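Local atomic coordinates of cutm, flavoprotein of carbon monoxide dehydrogenase (Hydrogenophaga pseudoflava, PDB entry 1FFV), a protein that carries the FAD of carbon monoxide dehydrogenase, a flavin that probably passes electrons released by carbon monoxide oxidation to an external acceptor. Residues Ala174-Leu186 / Ala194-Gly206. Numbering follows the deposited sequence.
Sequences AFAQGTGWAYEKL and ATAGCAVVMRKSG. With FAD (flavin-adenine dinucleotide), chain J.
Lys-185 runs fully extended past Ala-194 to the flavin, linking a beta hairpin to its cofactor. With CG anti to the backbone N (chi1 173°), its CG lies 3.5 Å from Ala-194 CB, a methyl small enough to let the chain pass. NZ then donates to FAD O4 at 2.9 Å, bonds to Leu-100 O and forms a salt bridge with Asp-124. A leucine in its place would probably leave flavin O4 and the Asp-124 carboxylate without this ammonium partner.

The strands are antiparallel, with paired backbone bonds from Gly-180/Met-202 to Glu-184/Cys-198. Past them, Leu-186 O accepts from Thr-195 N at 2.7 Å. The Tyr-183 ring runs alongside its non-hydrogen-bonded partner Ala-199, CD1 lying 3.6 Å from Ala-199 CB; the hydroxyl continues to Asp-124 and Thr-217. Glycine suits position 197, since a CB there would come within a tight 3.2 Å of Tyr-183 OH.

At the other end Thr-179 serves two purposes. Its CG2 sits over a face of the Phe-175 ring, toward the rim, and meets Val-201 CG1 at 3.5 Å, while OG1 donates to Ala-176 O at 2.6 Å, bracing the type II turn 176-179. A water joins OG1 to Arg-203 NE and Ala-176 N.

Strand 196-205 lies between 180-186 and 208-217 in the sheet. Helix 264-285 covers the face bearing Glu-184, Leu-186, Val-200 and Met-202; on the other face Trp-181, together with Phe-175 from the preceding loop, packs against helix 92-97.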
ATOM      1  N   ALA C 174      -1.581  20.653 -61.408  1.00 29.31           N
ATOM      2  CA  ALA C 174      -1.932  19.245 -61.513  1.00 29.55           C
ATOM      3  C   ALA C 174      -1.028  18.594 -62.550  1.00 29.92           C
ATOM      4  O   ALA C 174      -0.681  19.209 -63.561  1.00 30.10           O
ATOM      5  CB  ALA C 174      -3.395  19.094 -61.916  1.00 28.88           C
ATOM      6  N   PHE C 175      -0.602  17.370 -62.266  1.00 30.38           N
ATOM      7  CA  PHE C 175       0.255  16.636 -63.183  1.00 30.93           C
ATOM      8  C   PHE C 175      -0.481  16.458 -64.500  1.00 31.68           C
ATOM      9  O   PHE C 175      -1.662  16.097 -64.515  1.00 31.56           O
ATOM     10  CB  PHE C 175       0.577  15.242 -62.626  1.00 30.51           C
ATOM     11  CG  PHE C 175       1.659  15.221 -61.577  1.00 30.35           C
ATOM     12  CD1 PHE C 175       2.175  16.403 -61.044  1.00 30.03           C
ATOM     13  CD2 PHE C 175       2.157  14.003 -61.115  1.00 29.53           C
ATOM     14  CE1 PHE C 175       3.168  16.364 -60.066  1.00 30.06           C
ATOM     15  CE2 PHE C 175       3.146  13.958 -60.141  1.00 29.43           C
ATOM     16  CZ  PHE C 175       3.654  15.139 -59.614  1.00 29.72           C
ATOM     17  N   ALA C 176       0.202  16.740 -65.603  1.00 32.74           N
ATOM     18  CA  ALA C 176      -0.401  16.549 -66.914  1.00 33.71           C
ATOM     19  C   ALA C 176      -0.434  15.031 -67.120  1.00 34.42           C
ATOM     20  O   ALA C 176       0.439  14.319 -66.615  1.00 34.31           O
ATOM     21  CB  ALA C 176       0.439  17.223 -67.990  1.00 33.18           C
ATOM     22  N   GLN C 177      -1.462  14.533 -67.807  1.00 35.45           N
ATOM     23  CA  GLN C 177      -1.595  13.094 -68.062  1.00 36.25           C
ATOM     24  C   GLN C 177      -0.304  12.470 -68.618  1.00 36.59           C
ATOM     25  O   GLN C 177       0.264  12.950 -69.605  1.00 36.90           O
ATOM     26  CB  GLN C 177      -2.773  12.831 -69.012  1.00 36.76           C
ATOM     27  N   GLY C 178       0.164  11.415 -67.953  1.00 36.50           N
ATOM     28  CA  GLY C 178       1.380  10.741 -68.378  1.00 36.14           C
ATOM     29  C   GLY C 178       2.648  11.235 -67.694  1.00 36.17           C
ATOM     30  O   GLY C 178       3.757  10.853 -68.082  1.00 36.28           O
ATOM     31  N   THR C 179       2.498  12.093 -66.689  1.00 35.62           N
ATOM     32  CA  THR C 179       3.651  12.611 -65.961  1.00 35.17           C
ATOM     33  C   THR C 179       4.312  11.530 -65.111  1.00 34.82           C
ATOM     34  O   THR C 179       3.636  10.805 -64.382  1.00 34.91           O
ATOM     35  CB  THR C 179       3.254  13.773 -65.041  1.00 35.09           C
ATOM     36  OG1 THR C 179       2.823  14.879 -65.838  1.00 35.59           O
ATOM     37  CG2 THR C 179       4.425  14.203 -64.176  1.00 34.84           C
ATOM     38  N   GLY C 180       5.628  11.407 -65.245  1.00 34.26           N
ATOM     39  CA  GLY C 180       6.374  10.440 -64.463  1.00 33.60           C
ATOM     40  C   GLY C 180       6.893  11.147 -63.223  1.00 33.35           C
ATOM     41  O   GLY C 180       7.101  12.370 -63.244  1.00 33.38           O
ATOM     42  N   TRP C 181       7.135  10.390 -62.156  1.00 32.57           N
ATOM     43  CA  TRP C 181       7.605  10.976 -60.903  1.00 32.18           C
ATOM     44  C   TRP C 181       8.305   9.961 -60.010  1.00 31.90           C
ATOM     45  O   TRP C 181       8.250   8.753 -60.254  1.00 31.79           O
ATOM     46  CB  TRP C 181       6.413  11.563 -60.146  1.00 32.31           C
ATOM     47  CG  TRP C 181       5.259  10.601 -60.077  1.00 32.62           C
ATOM     48  CD1 TRP C 181       4.280  10.418 -61.020  1.00 32.64           C
ATOM     49  CD2 TRP C 181       5.007   9.641 -59.048  1.00 32.70           C
ATOM     50  NE1 TRP C 181       3.442   9.397 -60.643  1.00 33.19           N
ATOM     51  CE2 TRP C 181       3.865   8.902 -59.435  1.00 33.20           C
ATOM     52  CE3 TRP C 181       5.639   9.326 -57.839  1.00 32.89           C
ATOM     53  CZ2 TRP C 181       3.339   7.863 -58.652  1.00 33.31           C
ATOM     54  CZ3 TRP C 181       5.119   8.295 -57.060  1.00 33.45           C
ATOM     55  CH2 TRP C 181       3.977   7.575 -57.472  1.00 33.40           C
ATOM     56  N   ALA C 182       8.929  10.460 -58.946  1.00 31.26           N
ATOM     57  CA  ALA C 182       9.616   9.598 -58.000  1.00 31.07           C
ATOM     58  C   ALA C 182      10.251  10.366 -56.855  1.00 30.73           C
ATOM     59  O   ALA C 182      10.582  11.542 -56.988  1.00 30.76           O
ATOM     60  CB  ALA C 182      10.689   8.772 -58.717  1.00 30.72           C
ATOM     61  N   TYR C 183      10.349   9.699 -55.710  1.00 30.40           N
ATOM     62  CA  TYR C 183      11.012  10.252 -54.536  1.00 30.21           C
ATOM     63  C   TYR C 183      11.803   9.114 -53.914  1.00 30.50           C
ATOM     64  O   TYR C 183      11.231   8.212 -53.302  1.00 30.43           O
ATOM     65  CB  TYR C 183      10.045  10.812 -53.495  1.00 28.88           C
ATOM     66  CG  TYR C 183      10.782  11.593 -52.429  1.00 28.09           C
ATOM     67  CD1 TYR C 183      11.677  12.605 -52.790  1.00 27.73           C
ATOM     68  CD2 TYR C 183      10.633  11.298 -51.069  1.00 27.36           C
ATOM     69  CE1 TYR C 183      12.410  13.303 -51.835  1.00 27.13           C
ATOM     70  CE2 TYR C 183      11.369  12.000 -50.095  1.00 27.03           C
ATOM     71  CZ  TYR C 183      12.255  13.000 -50.496  1.00 27.35           C
ATOM     72  OH  TYR C 183      12.998  13.709 -49.581  1.00 26.95           O
ATOM     73  N   GLU C 184      13.107   9.110 -54.155  1.00 31.13           N
ATOM     74  CA  GLU C 184      13.977   8.078 -53.602  1.00 31.51           C
ATOM     75  C   GLU C 184      14.601   8.634 -52.334  1.00 31.55           C
ATOM     76  O   GLU C 184      15.319   9.634 -52.381  1.00 31.65           O
ATOM     77  CB  GLU C 184      15.071   7.696 -54.602  1.00 31.73           C
ATOM     78  CG  GLU C 184      14.565   7.017 -55.870  1.00 32.57           C
ATOM     79  CD  GLU C 184      13.962   5.642 -55.623  1.00 33.73           C
ATOM     80  OE1 GLU C 184      14.549   4.839 -54.861  1.00 33.75           O
ATOM     81  OE2 GLU C 184      12.892   5.360 -56.204  1.00 35.03           O
ATOM     82  N   LYS C 185      14.313   7.993 -51.204  1.00 31.37           N
ATOM     83  CA  LYS C 185      14.843   8.434 -49.918  1.00 31.39           C
ATOM     84  C   LYS C 185      15.658   7.359 -49.182  1.00 31.58           C
ATOM     85  O   LYS C 185      15.131   6.309 -48.795  1.00 31.38           O
ATOM     86  CB  LYS C 185      13.688   8.942 -49.042  1.00 31.15           C
ATOM     87  CG  LYS C 185      14.042   9.286 -47.605  1.00 30.00           C
ATOM     88  CD  LYS C 185      12.778   9.699 -46.852  1.00 29.75           C
ATOM     89  CE  LYS C 185      13.059  10.082 -45.402  1.00 28.88           C
ATOM     90  NZ  LYS C 185      11.833  10.572 -44.721  1.00 28.13           N
ATOM     91  N   LEU C 186      16.950   7.633 -49.004  1.00 31.69           N
ATOM     92  CA  LEU C 186      17.863   6.734 -48.302  1.00 31.93           C
ATOM     93  C   LEU C 186      17.743   7.106 -46.823  1.00 32.00           C
ATOM     94  O   LEU C 186      18.021   8.244 -46.447  1.00 32.41           O
ATOM     95  CB  LEU C 186      19.295   6.981 -48.781  1.00 32.02           C
ATOM     96  CG  LEU C 186      20.351   5.875 -48.714  1.00 32.76           C
ATOM     97  CD1 LEU C 186      21.695   6.542 -48.544  1.00 32.69           C
ATOM     98  CD2 LEU C 186      20.114   4.915 -47.568  1.00 32.45           C
ATOM     99  N   ALA C 194      16.068  11.657 -44.143  1.00 31.62           N
ATOM    100  CA  ALA C 194      16.899  11.098 -45.192  1.00 31.13           C
ATOM    101  C   ALA C 194      18.382  11.388 -45.023  1.00 30.96           C
ATOM    102  O   ALA C 194      18.766  12.439 -44.498  1.00 31.05           O
ATOM    103  CB  ALA C 194      16.438  11.620 -46.541  1.00 30.85           C
ATOM    104  N   THR C 195      19.202  10.414 -45.408  1.00 29.92           N
ATOM    105  CA  THR C 195      20.647  10.589 -45.407  1.00 29.32           C
ATOM    106  C   THR C 195      20.882  11.377 -46.708  1.00 28.77           C
ATOM    107  O   THR C 195      21.776  12.214 -46.806  1.00 28.79           O
ATOM    108  CB  THR C 195      21.384   9.234 -45.492  1.00 29.53           C
ATOM    109  OG1 THR C 195      21.129   8.473 -44.305  1.00 29.58           O
ATOM    110  CG2 THR C 195      22.881   9.450 -45.637  1.00 28.84           C
ATOM    111  N   ALA C 196      20.041  11.089 -47.697  1.00 27.71           N
ATOM    112  CA  ALA C 196      20.058  11.732 -48.998  1.00 27.08           C
ATOM    113  C   ALA C 196      18.747  11.360 -49.688  1.00 26.52           C
ATOM    114  O   ALA C 196      18.223  10.268 -49.486  1.00 26.48           O
ATOM    115  CB  ALA C 196      21.243  11.255 -49.814  1.00 26.71           C
ATOM    116  N   GLY C 197      18.189  12.286 -50.453  1.00 26.18           N
ATOM    117  CA  GLY C 197      16.952  12.001 -51.154  1.00 25.73           C
ATOM    118  C   GLY C 197      16.862  12.796 -52.441  1.00 25.65           C
ATOM    119  O   GLY C 197      17.536  13.821 -52.594  1.00 24.96           O
ATOM    120  N   CYS C 198      16.058  12.311 -53.383  1.00 25.61           N
ATOM    121  CA  CYS C 198      15.884  12.998 -54.654  1.00 26.01           C
ATOM    122  C   CYS C 198      14.459  12.907 -55.160  1.00 26.53           C
ATOM    123  O   CYS C 198      13.896  11.813 -55.294  1.00 26.69           O
ATOM    124  CB  CYS C 198      16.836  12.463 -55.722  1.00 25.78           C
ATOM    125  SG  CYS C 198      16.500  13.123 -57.402  1.00 26.15           S
ATOM    126  N   ALA C 199      13.875  14.074 -55.416  1.00 26.76           N
ATOM    127  CA  ALA C 199      12.519  14.178 -55.938  1.00 27.06           C
ATOM    128  C   ALA C 199      12.618  14.499 -57.427  1.00 27.38           C
ATOM    129  O   ALA C 199      13.422  15.343 -57.837  1.00 26.36           O
ATOM    130  CB  ALA C 199      11.749  15.277 -55.207  1.00 26.91           C
ATOM    131  N   VAL C 200      11.806  13.810 -58.226  1.00 28.32           N
ATOM    132  CA  VAL C 200      11.785  14.000 -59.672  1.00 29.24           C
ATOM    133  C   VAL C 200      10.373  13.985 -60.258  1.00 29.95           C
ATOM    134  O   VAL C 200       9.525  13.189 -59.853  1.00 29.94           O
ATOM    135  CB  VAL C 200      12.581  12.876 -60.401  1.00 29.36           C
ATOM    136  CG1 VAL C 200      12.234  12.853 -61.894  1.00 29.28           C
ATOM    137  CG2 VAL C 200      14.074  13.078 -60.235  1.00 29.14           C
ATOM    138  N   VAL C 201      10.136  14.891 -61.203  1.00 30.97           N
ATOM    139  CA  VAL C 201       8.880  14.959 -61.941  1.00 31.72           C
ATOM    140  C   VAL C 201       9.354  15.128 -63.382  1.00 32.84           C
ATOM    141  O   VAL C 201      10.212  15.974 -63.657  1.00 32.52           O
ATOM    142  CB  VAL C 201       8.001  16.173 -61.552  1.00 31.74           C
ATOM    143  CG1 VAL C 201       6.716  16.159 -62.365  1.00 30.99           C
ATOM    144  CG2 VAL C 201       7.666  16.145 -60.065  1.00 31.32           C
ATOM    145  N   MET C 202       8.864  14.280 -64.283  1.00 34.19           N
ATOM    146  CA  MET C 202       9.270  14.365 -65.682  1.00 36.03           C
ATOM    147  C   MET C 202       8.187  13.969 -66.682  1.00 37.24           C
ATOM    148  O   MET C 202       7.253  13.232 -66.359  1.00 37.80           O
ATOM    149  CB  MET C 202      10.536  13.526 -65.941  1.00 36.06           C
ATOM    150  CG  MET C 202      10.318  12.022 -66.062  1.00 36.65           C
ATOM    151  SD  MET C 202      11.856  11.092 -66.386  1.00 37.11           S
ATOM    152  CE  MET C 202      11.979  11.263 -68.047  1.00 37.74           C
ATOM    153  N   ARG C 203       8.310  14.503 -67.890  1.00 38.29           N
ATOM    154  CA  ARG C 203       7.384  14.203 -68.971  1.00 39.70           C
ATOM    155  C   ARG C 203       8.187  13.637 -70.128  1.00 40.54           C
ATOM    156  O   ARG C 203       9.363  13.963 -70.309  1.00 40.35           O
ATOM    157  CB  ARG C 203       6.599  15.444 -69.408  1.00 39.91           C
ATOM    158  CG  ARG C 203       5.293  15.651 -68.655  1.00 40.03           C
ATOM    159  CD  ARG C 203       4.587  16.924 -69.109  1.00 40.81           C
ATOM    160  NE  ARG C 203       4.640  17.950 -68.072  1.00 41.66           N
ATOM    161  CZ  ARG C 203       4.992  19.217 -68.266  1.00 41.64           C
ATOM    162  NH1 ARG C 203       5.327  19.656 -69.473  1.00 41.47           N
ATOM    163  NH2 ARG C 203       5.055  20.037 -67.228  1.00 42.19           N
ATOM    164  N   LYS C 204       7.531  12.785 -70.903  1.00 41.94           N
ATOM    165  CA  LYS C 204       8.146  12.101 -72.030  1.00 43.38           C
ATOM    166  C   LYS C 204       7.473  12.471 -73.349  1.00 44.46           C
ATOM    167  O   LYS C 204       6.300  12.850 -73.382  1.00 44.64           O
ATOM    168  CB  LYS C 204       8.064  10.592 -71.757  1.00 43.35           C
ATOM    169  CG  LYS C 204       8.177   9.650 -72.936  1.00 43.78           C
ATOM    170  CD  LYS C 204       7.873   8.217 -72.485  1.00 43.97           C
ATOM    171  N   SER C 205       8.255  12.414 -74.423  1.00 45.55           N
ATOM    172  CA  SER C 205       7.793  12.707 -75.781  1.00 46.44           C
ATOM    173  C   SER C 205       8.627  11.811 -76.684  1.00 46.89           C
ATOM    174  O   SER C 205       9.775  12.135 -77.006  1.00 47.00           O
ATOM    175  CB  SER C 205       8.035  14.179 -76.134  1.00 46.84           C
ATOM    176  OG  SER C 205       7.737  14.438 -77.497  1.00 47.18           O
ATOM    177  N   GLY C 206       8.058  10.668 -77.059  1.00 47.20           N
ATOM    178  CA  GLY C 206       8.782   9.722 -77.889  1.00 47.14           C
ATOM    179  C   GLY C 206       9.811   9.032 -77.015  1.00 46.99           C
ATOM    180  O   GLY C 206       9.463   8.476 -75.972  1.00 47.44           O
TER
HETATM  181  PA  FAD J1922       5.543  23.016 -36.277  1.00 29.21           P
HETATM  182  O1A FAD J1922       4.660  24.035 -35.684  1.00 29.41           O
HETATM  183  O2A FAD J1922       6.135  22.099 -35.474  1.00 30.00           O
HETATM  184  O5B FAD J1922       6.605  23.845 -36.920  1.00 29.44           O
HETATM  185  C5B FAD J1922       6.266  24.847 -37.857  1.00 30.73           C
HETATM  186  C4B FAD J1922       7.456  25.788 -37.984  1.00 30.24           C
HETATM  187  O4B FAD J1922       7.107  26.613 -39.138  1.00 29.94           O
HETATM  188  C3B FAD J1922       7.599  26.838 -36.915  1.00 30.34           C
HETATM  189  O3B FAD J1922       8.745  27.609 -36.969  1.00 29.91           O
HETATM  190  C2B FAD J1922       6.280  27.553 -37.107  1.00 29.66           C
HETATM  191  O2B FAD J1922       6.264  28.752 -36.409  1.00 30.02           O
HETATM  192  C1B FAD J1922       6.256  27.723 -38.594  1.00 29.68           C
HETATM  193  N9A FAD J1922       4.984  27.493 -39.257  1.00 29.29           N
HETATM  194  C8A FAD J1922       4.177  26.388 -39.161  1.00 28.92           C
HETATM  195  N7A FAD J1922       3.077  26.488 -39.903  1.00 29.07           N
HETATM  196  C5A FAD J1922       3.173  27.718 -40.502  1.00 28.88           C
HETATM  197  C6A FAD J1922       2.298  28.409 -41.438  1.00 28.68           C
HETATM  198  N6A FAD J1922       1.170  27.929 -41.886  1.00 28.45           N
HETATM  199  N1A FAD J1922       2.744  29.640 -41.818  1.00 29.19           N
HETATM  200  C2A FAD J1922       3.906  30.174 -41.381  1.00 28.87           C
HETATM  201  N3A FAD J1922       4.768  29.616 -40.534  1.00 29.60           N
HETATM  202  C4A FAD J1922       4.363  28.378 -40.124  1.00 29.04           C
HETATM  203  N1  FAD J1922       9.690  15.559 -41.518  1.00 29.93           N
HETATM  204  C2  FAD J1922      10.066  15.145 -42.720  1.00 29.80           C
HETATM  205  O2  FAD J1922       9.958  15.842 -43.674  1.00 30.34           O
HETATM  206  N3  FAD J1922      10.616  13.861 -42.948  1.00 29.58           N
HETATM  207  C4  FAD J1922      10.791  12.968 -41.926  1.00 29.96           C
HETATM  208  O4  FAD J1922      11.263  11.874 -42.161  1.00 30.70           O
HETATM  209  C4X FAD J1922      10.390  13.407 -40.599  1.00 30.09           C
HETATM  210  N5  FAD J1922      10.539  12.578 -39.562  1.00 29.50           N
HETATM  211  C5X FAD J1922      10.149  13.033 -38.341  1.00 29.49           C
HETATM  212  C6  FAD J1922      10.312  12.157 -37.267  1.00 28.92           C
HETATM  213  C7  FAD J1922       9.955  12.509 -36.005  1.00 29.44           C
HETATM  214  C7M FAD J1922      10.148  11.541 -34.864  1.00 29.82           C
HETATM  215  C8  FAD J1922       9.388  13.807 -35.750  1.00 29.34           C
HETATM  216  C8M FAD J1922       8.984  14.226 -34.356  1.00 28.68           C
HETATM  217  C9  FAD J1922       9.211  14.700 -36.818  1.00 29.43           C
HETATM  218  C9A FAD J1922       9.585  14.318 -38.100  1.00 29.73           C
HETATM  219  N10 FAD J1922       9.437  15.176 -39.228  1.00 29.77           N
HETATM  220  C10 FAD J1922       9.823  14.748 -40.445  1.00 29.94           C
HETATM  221  C1' FAD J1922       8.824  16.531 -39.034  1.00 30.05           C
HETATM  222  C2' FAD J1922       7.291  16.882 -39.326  1.00 30.24           C
HETATM  223  O2' FAD J1922       7.493  16.223 -40.548  1.00 30.18           O
HETATM  224  C3' FAD J1922       7.722  18.278 -38.921  1.00 31.08           C
HETATM  225  O3' FAD J1922       6.588  17.772 -38.181  1.00 31.07           O
HETATM  226  C4' FAD J1922       6.795  19.460 -39.099  1.00 30.88           C
HETATM  227  O4' FAD J1922       8.125  19.674 -39.674  1.00 30.48           O
HETATM  228  C5' FAD J1922       7.048  20.903 -38.647  1.00 30.09           C
HETATM  229  O5' FAD J1922       5.530  20.795 -39.173  1.00 29.13           O
HETATM  230  P   FAD J1922       4.460  21.075 -38.116  1.00 28.06           P
HETATM  231  O1P FAD J1922       3.136  21.051 -38.913  1.00 28.43           O
HETATM  232  O2P FAD J1922       4.469  20.183 -37.057  1.00 29.20           O
HETATM  233  O3P FAD J1922       4.758  22.389 -37.522  1.00 29.34           O
HETATM  234  O   HOH W   1       3.139  17.464 -65.299  1.00 29.16           O
HETATM  235  O   HOH W   2       4.873  11.896 -70.069  1.00 33.03           O
HETATM  236  O   HOH W   3      13.786  13.272 -44.922  1.00 21.57           O